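PDB 4MXN: uncharacterized protein from Parabacteroides merdae, which is probably a glycosyl hydrolase related to family 28, the polygalacturonase-like enzymes, although its substrate and activity are not established. Local coordinates for residues I151-C156 with E174-C179; S67-S72 with I102-K107; I199-C204 with G225-L230. All coordinates share one frame; numbering follows the deposited sequence.

Contact 1: residues I151-C156 with E174-C179; sequences ICMEGC and EIYKDC
The carbonyl oxygen of K177 takes two partners from the neighbouring segment: G155 N donates a hydrogen bond of 2.9 Å to K177 O, lying in the carbonyl plane, and E154 CA brings a C-H group to 3.1 Å from K177 O. This is the last rung of a parallel ladder in which I175 N, M153 N and K177 N bond to I151 O, I175 O and M153 O; the bond from M153 N is nearly straight, at 170°. G155, just past the strand, has a positive phi, which glycine adopts with little strain.

E154 and K177 run side by side and point the same way. With CG anti to the backbone N (chi1 -166°), the glutamate lays its CG and carboxylate carbon along the lysine methylenes, E154 CD 3.8 Å from K177 CD, while K177 NZ stays 5.2 Å from E154 OE2. E154 OE2 instead accepts from a water that also donates to D178 OD2, which probably eases the repulsion between the two acids. With an alanine in place of E154, the water would probably lose one of its two acid partners and the K177 stem the chain packed along it.

C152 SG, disulfide-bonded to C99, rests 3.8 Å from I175 CB. On the other face M153, a selenomethionine with two conformers, sets SE 3.9 Å from Y176 CE1, an oblique Met-aromatic contact. Y176 OH donates to E174 OE1 at 2.7 Å, in the ring plane and on the anti lone pair. The chemistry thus differs by place: two acids bridged by water at the strand end, against a buried carboxylate supplied with a donor by its own strand's tyrosine.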
loop_
_atom_site.group_PDB
_atom_site.type_symbol
_atom_site.label_atom_id
_atom_site.label_comp_id
_atom_site.label_asym_id
_atom_site.label_seq_id
_atom_site.Cartn_x
_atom_site.Cartn_y
_atom_site.Cartn_z
ATOM N N ILE A 151 -0.631 1.619 0.712
ATOM C CA ILE A 151 -1.382 0.513 1.317
ATOM C C ILE A 151 -2.491 1.071 2.204
ATOM O O ILE A 151 -2.253 1.993 2.989
ATOM C CB ILE A 151 -0.411 -0.397 2.141
ATOM C CG1 ILE A 151 0.531 -1.213 1.242
ATOM C CG2 ILE A 151 -1.137 -1.268 3.165
ATOM C CD1 ILE A 151 1.794 -1.785 2.070
ATOM N N CYS A 152 -3.702 0.511 2.087
ATOM C CA CYS A 152 -4.829 0.899 2.933
ATOM C C CYS A 152 -5.670 -0.334 3.268
ATOM O O CYS A 152 -6.212 -0.964 2.356
ATOM C CB CYS A 152 -5.677 1.991 2.284
ATOM S SG CYS A 152 -7.043 2.584 3.322
HETATM N N MSE A 153 -5.792 -0.658 4.568
HETATM C CA MSE A 153 -6.614 -1.788 5.029
HETATM C C MSE A 153 -7.712 -1.295 5.940
HETATM O O MSE A 153 -7.441 -0.584 6.909
HETATM C CB MSE A 153 -5.786 -2.854 5.759
HETATM C CG MSE A 153 -5.204 -3.893 4.847
HETATM SE SE MSE A 153 -3.372 -3.441 4.406
HETATM C CE MSE A 153 -3.127 -4.733 2.963
ATOM N N GLU A 154 -8.954 -1.673 5.646
ATOM C CA GLU A 154 -10.080 -1.268 6.487
ATOM C C GLU A 154 -10.950 -2.473 6.837
ATOM O O GLU A 154 -11.435 -3.164 5.938
ATOM C CB GLU A 154 -10.920 -0.160 5.841
ATOM C CG GLU A 154 -11.875 0.498 6.835
ATOM C CD GLU A 154 -12.827 1.523 6.251
ATOM O OE1 GLU A 154 -12.458 2.205 5.266
ATOM O OE2 GLU A 154 -13.944 1.662 6.798
ATOM N N GLY A 155 -11.166 -2.680 8.128
ATOM C CA GLY A 155 -12.004 -3.762 8.647
ATOM C C GLY A 155 -11.461 -5.151 8.373
ATOM O O GLY A 155 -12.224 -6.113 8.323
ATOM N N CYS A 156 -10.146 -5.264 8.190
ATOM C CA CYS A 156 -9.490 -6.522 7.872
ATOM C C CYS A 156 -9.022 -7.256 9.128
ATOM O O CYS A 156 -8.804 -6.639 10.167
ATOM C CB CYS A 156 -8.337 -6.278 6.905
ATOM S SG CYS A 156 -8.864 -5.678 5.275
ATOM N N GLU A 174 0.894 4.133 4.580
ATOM C CA GLU A 174 0.101 3.023 5.115
ATOM C C GLU A 174 -1.059 3.509 5.917
ATOM O O GLU A 174 -0.877 4.351 6.796
ATOM C CB GLU A 174 0.956 2.145 6.053
ATOM C CG GLU A 174 2.197 1.474 5.499
ATOM C CD GLU A 174 3.144 0.993 6.591
ATOM O OE1 GLU A 174 2.795 0.034 7.314
ATOM O OE2 GLU A 174 4.224 1.601 6.753
ATOM N N ILE A 175 -2.237 2.921 5.700
ATOM C CA ILE A 175 -3.441 3.267 6.472
ATOM C C ILE A 175 -4.039 1.988 7.020
ATOM O O ILE A 175 -4.289 1.056 6.251
ATOM C CB ILE A 175 -4.483 4.074 5.648
ATOM C CG1 ILE A 175 -3.912 5.440 5.152
ATOM C CG2 ILE A 175 -5.795 4.284 6.474
ATOM C CD1 ILE A 175 -4.799 6.126 4.154
ATOM N N TYR A 176 -4.230 1.925 8.348
ATOM C CA TYR A 176 -4.850 0.778 9.023
ATOM C C TYR A 176 -6.027 1.318 9.793
ATOM O O TYR A 176 -5.861 2.163 10.687
ATOM C CB TYR A 176 -3.851 0.007 9.922
ATOM C CG TYR A 176 -2.622 -0.444 9.165
ATOM C CD1 TYR A 176 -2.675 -1.529 8.290
ATOM C CD2 TYR A 176 -1.415 0.234 9.292
ATOM C CE1 TYR A 176 -1.556 -1.914 7.548
ATOM C CE2 TYR A 176 -0.288 -0.146 8.558
ATOM C CZ TYR A 176 -0.364 -1.227 7.696
ATOM O OH TYR A 176 0.733 -1.596 6.960
ATOM N N LYS A 177 -7.230 0.917 9.371
ATOM C CA LYS A 177 -8.467 1.387 9.963
ATOM C C LYS A 177 -9.343 0.210 10.355
ATOM O O LYS A 177 -9.658 -0.611 9.496
ATOM C CB LYS A 177 -9.212 2.314 8.974
ATOM C CG LYS A 177 -10.497 2.893 9.545
ATOM C CD LYS A 177 -11.144 3.915 8.621
ATOM C CE LYS A 177 -12.492 4.371 9.150
ATOM N NZ LYS A 177 -12.399 5.072 10.460
ATOM N N ASP A 178 -9.737 0.129 11.653
ATOM C CA ASP A 178 -10.637 -0.894 12.225
ATOM C C ASP A 178 -10.172 -2.316 11.884
ATOM O O ASP A 178 -10.989 -3.180 11.582
ATOM C CB ASP A 178 -12.092 -0.677 11.742
ATOM C CG ASP A 178 -12.649 0.714 11.985
ATOM O OD1 ASP A 178 -12.286 1.329 13.015
ATOM O OD2 ASP A 178 -13.468 1.177 11.161
ATOM N N CYS A 179 -8.858 -2.550 11.929
ATOM C CA CYS A 179 -8.273 -3.851 11.633
ATOM C C CYS A 179 -7.964 -4.615 12.922
ATOM O O CYS A 179 -7.787 -4.014 13.984
ATOM C CB CYS A 179 -7.016 -3.701 10.779
ATOM S SG CYS A 179 -7.311 -3.103 9.101
HETATM O O HOH W 1 -14.727 0.375 9.011
#

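Contact 2: residues S67-S72 with I102-K107; sequences SIELKS and IIYADK
Y104 lays its ring across the start of the E69 side chain. E69 CA stands over one face of the Y104 ring, 4.1 Å from the centroid and 17° off the normal, a CH-pi contact offset toward the rim. Beyond it E69 CB comes to 3.5 Å from Y104 CZ, and the extended glutamate carries its carboxylate past the phenol end with its plane only 17° from that of the ring. The two side chains cross obliquely, a course set by the tyrosine's chi1 of 71°, which puts CG between the backbone N and the carbonyl carbon and swings the ring toward the neighbouring strand. S67 CB meets the ring edge, while S67 OG bonds to A101 O and takes K94 N. A tyrosine suits this half-exposed place because its broad face shields backbone and methylene groups. E69 OE2 accepts a 2.7 Å bond from a water that donates again, over 3.3 Å, to D106 OD2, so the two acids are linked by solvent.

The other side of the strands is hydrocarbon. L70 CD2 lies 4.0 Å from I103 CG2, and L70 CB lies 4.1 Å from A105 CB; the small alanine lets the leucine stem approach, and I111, I113 and L84 continue the packing inward. Between the two faces run the bonds from I68 N to I102 O, Y104 N to I68 O and L70 N to Y104 O, in parallel register.

Helix 38-50 packs against the edge of 67-72 away from 102-107, where Q42 OE1 takes E69 N and I41 meets I68. Parallel rungs with a corner at I102 and I103 and an aliphatic interior are consistent with the right-handed parallel beta-helix known in family 28 and its pectin-degrading relatives.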
loop_
_atom_site.group_PDB
_atom_site.type_symbol
_atom_site.label_atom_id
_atom_site.label_comp_id
_atom_site.label_asym_id
_atom_site.label_seq_id
_atom_site.Cartn_x
_atom_site.Cartn_y
_atom_site.Cartn_z
ATOM N N SER A 67 -5.179 1.096 -8.711
ATOM C CA SER A 67 -5.583 0.469 -7.443
ATOM C C SER A 67 -5.941 -0.999 -7.589
ATOM O O SER A 67 -6.736 -1.394 -8.444
ATOM C CB SER A 67 -6.748 1.228 -6.819
ATOM O OG SER A 67 -6.267 2.489 -6.387
ATOM N N ILE A 68 -5.316 -1.814 -6.728
ATOM C CA ILE A 68 -5.521 -3.266 -6.636
ATOM C C ILE A 68 -6.265 -3.572 -5.359
ATOM O O ILE A 68 -5.847 -3.120 -4.289
ATOM C CB ILE A 68 -4.157 -4.019 -6.664
ATOM C CG1 ILE A 68 -3.318 -3.693 -7.926
ATOM C CG2 ILE A 68 -4.349 -5.530 -6.453
ATOM C CD1 ILE A 68 -1.772 -3.807 -7.706
ATOM N N GLU A 69 -7.353 -4.357 -5.454
ATOM C CA GLU A 69 -8.099 -4.774 -4.288
ATOM C C GLU A 69 -7.643 -6.177 -3.871
ATOM O O GLU A 69 -7.903 -7.162 -4.572
ATOM C CB GLU A 69 -9.601 -4.729 -4.546
ATOM C CG GLU A 69 -10.397 -5.119 -3.312
ATOM C CD GLU A 69 -11.907 -5.061 -3.386
ATOM O OE1 GLU A 69 -12.468 -5.011 -4.503
ATOM O OE2 GLU A 69 -12.538 -5.132 -2.310
ATOM N N LEU A 70 -6.941 -6.258 -2.739
ATOM C CA LEU A 70 -6.467 -7.528 -2.189
ATOM C C LEU A 70 -7.682 -8.305 -1.645
ATOM O O LEU A 70 -8.620 -7.694 -1.128
ATOM C CB LEU A 70 -5.410 -7.238 -1.089
ATOM C CG LEU A 70 -4.492 -8.344 -0.591
ATOM C CD1 LEU A 70 -3.996 -9.274 -1.725
ATOM C CD2 LEU A 70 -3.307 -7.730 0.162
ATOM N N LYS A 71 -7.714 -9.621 -1.857
ATOM C CA LYS A 71 -8.851 -10.444 -1.413
ATOM C C LYS A 71 -8.403 -11.451 -0.376
ATOM O O LYS A 71 -7.223 -11.758 -0.312
ATOM C CB LYS A 71 -9.529 -11.159 -2.597
ATOM C CG LYS A 71 -10.123 -10.208 -3.659
ATOM C CD LYS A 71 -11.385 -9.476 -3.175
ATOM C CE LYS A 71 -11.958 -8.550 -4.219
ATOM N NZ LYS A 71 -12.555 -9.283 -5.367
ATOM N N SER A 72 -9.351 -11.986 0.417
ATOM C CA SER A 72 -9.074 -12.952 1.476
ATOM C C SER A 72 -8.235 -14.129 0.999
ATOM O O SER A 72 -8.472 -14.671 -0.083
ATOM C CB SER A 72 -10.369 -13.471 2.095
ATOM O OG SER A 72 -11.045 -12.423 2.772
ATOM N N ILE A 102 -2.737 1.985 -3.667
ATOM C CA ILE A 102 -2.219 1.125 -4.759
ATOM C C ILE A 102 -2.658 -0.317 -4.469
ATOM O O ILE A 102 -3.076 -1.043 -5.375
ATOM C CB ILE A 102 -0.692 1.264 -4.952
ATOM C CG1 ILE A 102 -0.335 2.749 -5.289
ATOM C CG2 ILE A 102 -0.178 0.281 -6.040
ATOM C CD1 ILE A 102 1.179 3.017 -5.509
ATOM N N ILE A 103 -2.581 -0.710 -3.189
ATOM C CA ILE A 103 -3.084 -1.993 -2.696
ATOM C C ILE A 103 -3.996 -1.683 -1.528
ATOM O O ILE A 103 -3.540 -1.122 -0.522
ATOM C CB ILE A 103 -1.999 -3.047 -2.310
ATOM C CG1 ILE A 103 -0.995 -3.280 -3.451
ATOM C CG2 ILE A 103 -2.694 -4.376 -1.891
ATOM C CD1 ILE A 103 0.301 -4.115 -3.044
ATOM N N TYR A 104 -5.275 -2.040 -1.656
ATOM C CA TYR A 104 -6.211 -1.835 -0.569
ATOM C C TYR A 104 -6.979 -3.106 -0.301
ATOM O O TYR A 104 -7.052 -3.996 -1.150
ATOM C CB TYR A 104 -7.178 -0.642 -0.834
ATOM C CG TYR A 104 -8.221 -0.890 -1.908
ATOM C CD1 TYR A 104 -7.919 -0.721 -3.249
ATOM C CD2 TYR A 104 -9.513 -1.280 -1.576
ATOM C CE1 TYR A 104 -8.871 -0.939 -4.240
ATOM C CE2 TYR A 104 -10.477 -1.501 -2.561
ATOM C CZ TYR A 104 -10.149 -1.330 -3.892
ATOM O OH TYR A 104 -11.078 -1.550 -4.876
ATOM N N ALA A 105 -7.597 -3.177 0.874
ATOM C CA ALA A 105 -8.454 -4.307 1.210
ATOM C C ALA A 105 -9.564 -3.816 2.099
ATOM O O ALA A 105 -9.328 -3.009 2.996
ATOM C CB ALA A 105 -7.663 -5.423 1.874
ATOM N N ASP A 106 -10.773 -4.276 1.823
ATOM C CA ASP A 106 -11.962 -3.906 2.564
ATOM C C ASP A 106 -12.659 -5.160 3.087
ATOM O O ASP A 106 -13.221 -5.929 2.304
ATOM C CB ASP A 106 -12.898 -3.083 1.656
ATOM C CG ASP A 106 -14.239 -2.720 2.259
ATOM O OD1 ASP A 106 -14.309 -2.539 3.494
ATOM O OD2 ASP A 106 -15.220 -2.599 1.493
ATOM N N LYS A 107 -12.617 -5.348 4.417
ATOM C CA LYS A 107 -13.261 -6.422 5.172
ATOM C C LYS A 107 -12.820 -7.806 4.675
ATOM O O LYS A 107 -13.652 -8.697 4.481
ATOM C CB LYS A 107 -14.795 -6.258 5.133
ATOM C CG LYS A 107 -15.289 -5.059 5.937
ATOM C CD LYS A 107 -16.802 -4.926 5.890
ATOM C CE LYS A 107 -17.290 -3.636 6.500
ATOM N NZ LYS A 107 -17.046 -2.474 5.602
HETATM O O HOH W 2 -11.046 -5.824 -0.391
HETATM O O HOH W 3 -14.047 -3.014 -1.519
#

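Contact 3: residues I199-C204 with G225-L230; sequences ISISGC and GTSRNL
S227 carries the centre of this contact, its side chain packed into the turn that follows strand 199-202. S227 CB sits 3.4 Å from C204 O. One bond further, OG lies beside the backbone N and anti to the carbonyl carbon (chi1 -61°), a setting that turns it back to the C204 amide: C204 N donates to S227 OG at 2.9 Å, with an angle of 156° at the hydrogen. The same oxygen also pairs with a water, and I201 CG2 approaches it, although I201 was modelled in two conformers and that approach is less certain. The water donates to I201 O and accepts from T226 N, tying the end of the strand to the loop.

T226 repeats the device one residue earlier. Its OG1 accepts from G203 N at 2.8 Å, and G203 has a positive phi, which glycine adopts easily. The main chain joins in from the other direction: R228 N donates to C204 O at 2.9 Å. R228 itself is poorly ordered; its guanidinium reaches D205.

Two consecutive hydroxyls therefore serve as acceptors for two consecutive amides of the turn, where a regular sheet would offer carbonyls. Small hydroxylated residues suit this task, and the bond network probably fixes the 225-230 loop against the end of its neighbouring strand.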
loop_
_atom_site.group_PDB
_atom_site.type_symbol
_atom_site.label_atom_id
_atom_site.label_comp_id
_atom_site.label_asym_id
_atom_site.label_seq_id
_atom_site.Cartn_x
_atom_site.Cartn_y
_atom_site.Cartn_z
ATOM N N ILE A 199 2.307 6.611 8.390
ATOM C CA ILE A 199 1.294 5.650 8.866
ATOM C C ILE A 199 0.167 6.344 9.594
ATOM O O ILE A 199 0.414 7.132 10.504
ATOM C CB ILE A 199 1.935 4.562 9.776
ATOM C CG1 ILE A 199 2.929 3.706 8.976
ATOM C CG2 ILE A 199 0.859 3.625 10.414
ATOM C CD1 ILE A 199 3.860 3.136 9.764
ATOM N N SER A 200 -1.076 5.970 9.229
ATOM C CA SER A 200 -2.314 6.408 9.843
ATOM C C SER A 200 -2.982 5.177 10.471
ATOM O O SER A 200 -3.203 4.183 9.764
ATOM C CB SER A 200 -3.215 7.095 8.823
ATOM O OG SER A 200 -4.419 7.528 9.437
ATOM N N ILE A 201 -3.242 5.213 11.803
ATOM C CA ILE A 201 -3.870 4.091 12.524
ATOM C C ILE A 201 -5.082 4.623 13.298
ATOM O O ILE A 201 -4.985 5.644 13.998
ATOM C CB ILE A 201 -2.875 3.309 13.459
ATOM C CG1 ILE A 201 -1.659 2.738 12.681
ATOM C CG2 ILE A 201 -3.586 2.173 14.221
ATOM C CD1 ILE A 201 -0.487 2.165 13.543
ATOM N N SER A 202 -6.217 3.933 13.171
ATOM C CA SER A 202 -7.451 4.273 13.888
ATOM C C SER A 202 -8.279 3.017 14.108
ATOM O O SER A 202 -8.362 2.178 13.205
ATOM C CB SER A 202 -8.263 5.333 13.146
ATOM O OG SER A 202 -8.804 4.852 11.929
ATOM N N GLY A 203 -8.868 2.917 15.303
ATOM C CA GLY A 203 -9.741 1.834 15.737
ATOM C C GLY A 203 -9.236 0.410 15.569
ATOM O O GLY A 203 -10.048 -0.507 15.443
ATOM N N CYS A 204 -7.910 0.204 15.576
ATOM C CA CYS A 204 -7.350 -1.135 15.405
ATOM C C CYS A 204 -7.262 -1.882 16.735
ATOM O O CYS A 204 -7.241 -1.277 17.816
ATOM C CB CYS A 204 -5.986 -1.072 14.726
ATOM S SG CYS A 204 -6.032 -0.530 13.003
ATOM N N GLY A 225 -6.030 7.800 18.176
ATOM C CA GLY A 225 -6.004 7.430 19.583
ATOM C C GLY A 225 -7.144 6.509 19.980
ATOM O O GLY A 225 -7.547 6.495 21.142
ATOM N N THR A 226 -7.667 5.725 19.024
ATOM C CA THR A 226 -8.797 4.817 19.259
ATOM C C THR A 226 -8.389 3.332 19.092
ATOM O O THR A 226 -9.266 2.462 19.035
ATOM C CB THR A 226 -9.970 5.174 18.325
ATOM O OG1 THR A 226 -9.536 5.107 16.963
ATOM C CG2 THR A 226 -10.567 6.548 18.617
ATOM N N SER A 227 -7.067 3.043 19.062
ATOM C CA SER A 227 -6.569 1.679 18.894
ATOM C C SER A 227 -6.055 1.081 20.208
ATOM O O SER A 227 -5.763 1.812 21.160
ATOM C CB SER A 227 -5.469 1.629 17.840
ATOM O OG SER A 227 -5.944 2.045 16.571
ATOM N N ARG A 228 -5.966 -0.252 20.267
ATOM C CA ARG A 228 -5.483 -0.953 21.462
ATOM C C ARG A 228 -4.555 -2.089 21.057
ATOM O O ARG A 228 -4.559 -2.488 19.887
ATOM C CB ARG A 228 -6.647 -1.459 22.333
ATOM C CG ARG A 228 -7.520 -2.521 21.694
ATOM C CD ARG A 228 -8.730 -2.784 22.556
ATOM N NE ARG A 228 -9.293 -4.105 22.288
ATOM C CZ ARG A 228 -10.586 -4.399 22.360
ATOM N NH1 ARG A 228 -11.472 -3.462 22.675
ATOM N NH2 ARG A 228 -11.005 -5.632 22.112
ATOM N N ASN A 229 -3.770 -2.605 22.027
ATOM C CA ASN A 229 -2.794 -3.681 21.815
ATOM C C ASN A 229 -1.821 -3.318 20.660
ATOM O O ASN A 229 -1.612 -4.095 19.730
ATOM C CB ASN A 229 -3.493 -5.036 21.594
ATOM C CG ASN A 229 -4.271 -5.480 22.814
ATOM O OD1 ASN A 229 -3.710 -5.642 23.900
ATOM N ND2 ASN A 229 -5.582 -5.656 22.676
ATOM N N LEU A 230 -1.246 -2.112 20.736
ATOM C CA LEU A 230 -0.245 -1.618 19.792
ATOM C C LEU A 230 1.139 -1.878 20.366
ATOM O O LEU A 230 1.399 -1.491 21.513
ATOM C CB LEU A 230 -0.412 -0.112 19.498
ATOM C CG LEU A 230 -1.754 0.412 19.003
ATOM C CD1 LEU A 230 -1.672 1.895 18.774
ATOM C CD2 LEU A 230 -2.185 -0.242 17.697
HETATM O O HOH W 4 -5.623 4.854 16.945
#

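Each contact has at least one segment on the parallel sheet ordered 104-106, 151-154, 174-177, 199-202, 221-223; 67-72 and 225-230 lie outside it. Contact 1 lies in the middle and touches both others: E154 N and O hydrogen-bond to A105 O and K107 N of contact 2, Y176 N and, probably, D178 N to S200 O and S202 O of contact 3. Contacts 2 and 3 do not meet, their nearest atoms being about 11 Å apart. Contacts 1 and 2, nearer the chain's centre, combine backbone rungs with a mostly apolar inner face, which in contact 1 includes a tyrosine-carboxylate bond. Contact 3, about 17 Å from that centre, is more superficial and relies on hydroxyls and water.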